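Local coordinates for protein aminofutalosine deaminase (Helicobacter pylori, PDB 7LKJ) that probably deaminates aminofutalosine, as well as adenosine to inosine and, far less efficiently, adenine, as a metal-dependent hydrolase of the amidohydrolase family, at residues A[220-225]-A[261-266]. Residues are numbered along the deposited sequence; the frame is centred on the assembly and turned at random.
Sequences THFLES and DYIDMF. With FE (Fe (III) ion), chain E.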
ATOM      1  N   THR A 220      -9.023  22.698   7.650  1.00 40.01           N
ATOM      2  CA  THR A 220      -9.480  22.171   8.925  1.00 41.21           C
ATOM      3  C   THR A 220      -9.682  20.669   8.801  1.00 41.23           C
ATOM      4  O   THR A 220     -10.006  20.156   7.726  1.00 41.55           O
ATOM      5  CB  THR A 220     -10.772  22.863   9.392  1.00 41.52           C
ATOM      6  OG1 THR A 220     -10.945  22.662  10.800  1.00 43.13           O
ATOM      7  CG2 THR A 220     -11.990  22.331   8.647  1.00 40.36           C
ATOM      8  N   HIS A 221      -9.457  19.971   9.910  1.00 40.37           N
ATOM      9  CA  HIS A 221      -9.737  18.545  10.007  1.00 40.12           C
ATOM     10  C   HIS A 221     -11.180  18.380  10.468  1.00 38.72           C
ATOM     11  O   HIS A 221     -11.562  18.907  11.519  1.00 40.93           O
ATOM     12  CB  HIS A 221      -8.777  17.860  10.979  1.00 41.71           C
ATOM     13  CG  HIS A 221      -7.331  18.152  10.718  1.00 43.73           C
ATOM     14  ND1 HIS A 221      -6.772  19.395  10.923  1.00 44.62           N
ATOM     15  CD2 HIS A 221      -6.326  17.356  10.283  1.00 44.55           C
ATOM     16  CE1 HIS A 221      -5.487  19.354  10.617  1.00 44.67           C
ATOM     17  NE2 HIS A 221      -5.191  18.127  10.228  1.00 44.41           N
ATOM     18  N   PHE A 222     -11.978  17.657   9.689  1.00 34.87           N
ATOM     19  CA  PHE A 222     -13.404  17.534   9.955  1.00 33.82           C
ATOM     20  C   PHE A 222     -13.816  16.071   9.977  1.00 36.10           C
ATOM     21  O   PHE A 222     -13.458  15.310   9.074  1.00 36.56           O
ATOM     22  CB  PHE A 222     -14.217  18.295   8.902  1.00 29.54           C
ATOM     23  CG  PHE A 222     -15.693  18.315   9.173  1.00 27.86           C
ATOM     24  CD1 PHE A 222     -16.193  18.938  10.304  1.00 26.49           C
ATOM     25  CD2 PHE A 222     -16.581  17.718   8.294  1.00 29.44           C
ATOM     26  CE1 PHE A 222     -17.551  18.961  10.556  1.00 26.46           C
ATOM     27  CE2 PHE A 222     -17.940  17.738   8.539  1.00 29.61           C
ATOM     28  CZ  PHE A 222     -18.426  18.361   9.673  1.00 29.52           C
ATOM     29  N   LEU A 223     -14.594  15.705  11.002  1.00 36.59           N
ATOM     30  CA  LEU A 223     -15.096  14.355  11.258  1.00 35.04           C
ATOM     31  C   LEU A 223     -14.180  13.252  10.742  1.00 33.37           C
ATOM     32  O   LEU A 223     -14.552  12.495   9.840  1.00 31.39           O
ATOM     33  CB  LEU A 223     -16.497  14.207  10.659  1.00 32.32           C
ATOM     34  CG  LEU A 223     -17.529  15.167  11.256  1.00 30.31           C
ATOM     35  CD1 LEU A 223     -18.900  14.952  10.638  1.00 29.42           C
ATOM     36  CD2 LEU A 223     -17.587  15.020  12.772  1.00 30.01           C
ATOM     37  N   GLU A 224     -12.981  13.155  11.317  1.00 34.89           N
ATOM     38  CA  GLU A 224     -12.006  12.156  10.906  1.00 37.31           C
ATOM     39  C   GLU A 224     -12.193  10.817  11.615  1.00 37.18           C
ATOM     40  O   GLU A 224     -11.686   9.797  11.133  1.00 35.11           O
ATOM     41  CB  GLU A 224     -10.590  12.694  11.159  1.00 40.26           C
ATOM     42  CG  GLU A 224      -9.447  11.756  10.800  1.00 44.46           C
ATOM     43  CD  GLU A 224      -8.104  12.271  11.277  1.00 46.84           C
ATOM     44  OE1 GLU A 224      -7.065  11.748  10.822  1.00 47.22           O
ATOM     45  OE2 GLU A 224      -8.087  13.206  12.105  1.00 48.94           O
ATOM     46  N   SER A 225     -12.947  10.784  12.711  1.00 37.76           N
ATOM     47  CA  SER A 225     -13.063   9.596  13.542  1.00 37.44           C
ATOM     48  C   SER A 225     -14.520   9.346  13.905  1.00 38.97           C
ATOM     49  O   SER A 225     -15.374  10.231  13.795  1.00 42.57           O
ATOM     50  CB  SER A 225     -12.222   9.720  14.816  1.00 37.59           C
ATOM     51  OG  SER A 225     -12.207  11.055  15.289  1.00 39.29           O
ATOM     52  N   ASP A 261     -23.302  23.226  12.859  1.00 48.17           N
ATOM     53  CA  ASP A 261     -22.838  24.407  13.580  1.00 49.58           C
ATOM     54  C   ASP A 261     -21.352  24.653  13.350  1.00 52.45           C
ATOM     55  O   ASP A 261     -20.915  25.809  13.319  1.00 58.97           O
ATOM     56  CB  ASP A 261     -23.128  24.261  15.073  1.00 45.96           C
ATOM     57  CG  ASP A 261     -22.845  25.532  15.848  1.00 41.45           C
ATOM     58  OD1 ASP A 261     -22.984  26.627  15.264  1.00 38.37           O
ATOM     59  OD2 ASP A 261     -22.484  25.435  17.040  1.00 40.47           O
ATOM     60  N   TYR A 262     -20.565  23.589  13.187  1.00 46.27           N
ATOM     61  CA  TYR A 262     -19.153  23.760  12.866  1.00 48.32           C
ATOM     62  C   TYR A 262     -18.970  24.161  11.408  1.00 43.27           C
ATOM     63  O   TYR A 262     -18.078  24.952  11.085  1.00 48.77           O
ATOM     64  CB  TYR A 262     -18.381  22.475  13.168  1.00 38.65           C
ATOM     65  CG  TYR A 262     -16.882  22.599  12.992  1.00 31.75           C
ATOM     66  CD1 TYR A 262     -16.100  23.235  13.946  1.00 28.09           C
ATOM     67  CD2 TYR A 262     -16.249  22.080  11.868  1.00 26.93           C
ATOM     68  CE1 TYR A 262     -14.730  23.352  13.790  1.00 27.20           C
ATOM     69  CE2 TYR A 262     -14.879  22.191  11.702  1.00 26.98           C
ATOM     70  CZ  TYR A 262     -14.125  22.828  12.667  1.00 27.11           C
ATOM     71  OH  TYR A 262     -12.762  22.943  12.509  1.00 27.16           O
ATOM     72  N   ILE A 263     -19.808  23.625  10.520  1.00 42.71           N
ATOM     73  CA  ILE A 263     -19.651  23.875   9.090  1.00 41.05           C
ATOM     74  C   ILE A 263     -20.031  25.313   8.752  1.00 34.82           C
ATOM     75  O   ILE A 263     -19.303  26.011   8.038  1.00 31.49           O
ATOM     76  CB  ILE A 263     -20.488  22.870   8.280  1.00 41.00           C
ATOM     77  CG1 ILE A 263     -20.014  21.439   8.540  1.00 40.61           C
ATOM     78  CG2 ILE A 263     -20.427  23.196   6.794  1.00 39.04           C
ATOM     79  CD1 ILE A 263     -21.005  20.379   8.109  1.00 39.91           C
ATOM     80  N   ASP A 264     -21.177  25.774   9.262  1.00 33.25           N
ATOM     81  CA  ASP A 264     -21.688  27.100   8.926  1.00 30.84           C
ATOM     82  C   ASP A 264     -20.753  28.234   9.330  1.00 30.63           C
ATOM     83  O   ASP A 264     -20.947  29.363   8.867  1.00 34.71           O
ATOM     84  CB  ASP A 264     -23.059  27.313   9.572  1.00 31.19           C
ATOM     85  CG  ASP A 264     -24.092  26.316   9.087  1.00 35.40           C
ATOM     86  OD1 ASP A 264     -23.765  25.511   8.188  1.00 36.68           O
ATOM     87  OD2 ASP A 264     -25.228  26.336   9.604  1.00 36.94           O
ATOM     88  N   MET A 265     -19.753  27.970  10.173  1.00 29.70           N
ATOM     89  CA  MET A 265     -18.758  28.994  10.467  1.00 28.32           C
ATOM     90  C   MET A 265     -17.878  29.278   9.257  1.00 33.24           C
ATOM     91  O   MET A 265     -17.345  30.385   9.125  1.00 37.20           O
ATOM     92  CB  MET A 265     -17.903  28.573  11.660  1.00 28.90           C
ATOM     93  CG  MET A 265     -18.660  28.508  12.973  1.00 31.37           C
ATOM     94  SD  MET A 265     -17.620  27.959  14.339  1.00 35.74           S
ATOM     95  CE  MET A 265     -16.521  26.823  13.497  1.00 35.49           C
ATOM     96  N   PHE A 266     -17.724  28.301   8.364  1.00 36.12           N
ATOM     97  CA  PHE A 266     -16.901  28.434   7.169  1.00 35.95           C
ATOM     98  C   PHE A 266     -17.729  28.799   5.942  1.00 38.07           C
ATOM     99  O   PHE A 266     -17.311  28.526   4.812  1.00 40.41           O
ATOM    100  CB  PHE A 266     -16.118  27.144   6.916  1.00 30.87           C
ATOM    101  CG  PHE A 266     -15.283  26.695   8.085  1.00 27.53           C
ATOM    102  CD1 PHE A 266     -13.949  27.055   8.182  1.00 27.61           C
ATOM    103  CD2 PHE A 266     -15.831  25.902   9.081  1.00 27.42           C
ATOM    104  CE1 PHE A 266     -13.179  26.641   9.255  1.00 27.59           C
ATOM    105  CE2 PHE A 266     -15.067  25.487  10.157  1.00 27.40           C
ATOM    106  CZ  PHE A 266     -13.740  25.855  10.243  1.00 27.49           C
TER
HETATM  107 FE    FE E 501      -3.847  16.483   9.277  1.00 61.88          FE
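The rings of F222 and Y262 lie almost parallel (3°) but displaced, meeting along their perimeters with centroids 5.8 Å apart rather than stacking. One face of F222 carries CG of its neighbour L223 over the ring centre, one face of Y262 receives CE2 of F266 toward its rim, and I263 O lies in the plane of the F266 ring, at its edge. CD1 of F222 comes obliquely to 3.5 Å from CD2 of Y262. Further along the F222 ring, CZ packs against CG1 and CD1 of I263; CD1 of I263 stands 3.6 Å from that CZ. At the far end of the Y262 ring, in its plane, sits T220 OG1, which accepts a hydrogen bond from Y262 OH at 2.5 Å. T220 holds OG1 opposite its backbone N (chi1 -161°), aimed at the incoming phenol, and the same OG1 is also hydrogen-bonded to V193 O on the adjacent strand; two partners thus fix this buried hydroxyl.

The case illustrates the division of labour in a metal-dependent TIM barrel. From strand 218-222, T220 points outward to the helical layer and the F222 ring reaches it, the layer being represented here by segment 261-266, on helix 259-263, whereas H221 between them faces the barrel interior and binds iron through NE2 at 2.3 Å. H79 shares that ion. I287 of helix 281-291 touches both F222 and I263, extending the apolar layer. Beside the tyrosine, CG2 of T220 comes obliquely to 4.2 Å from CZ of F266, whose side chain also touches I208 of helix 201-214.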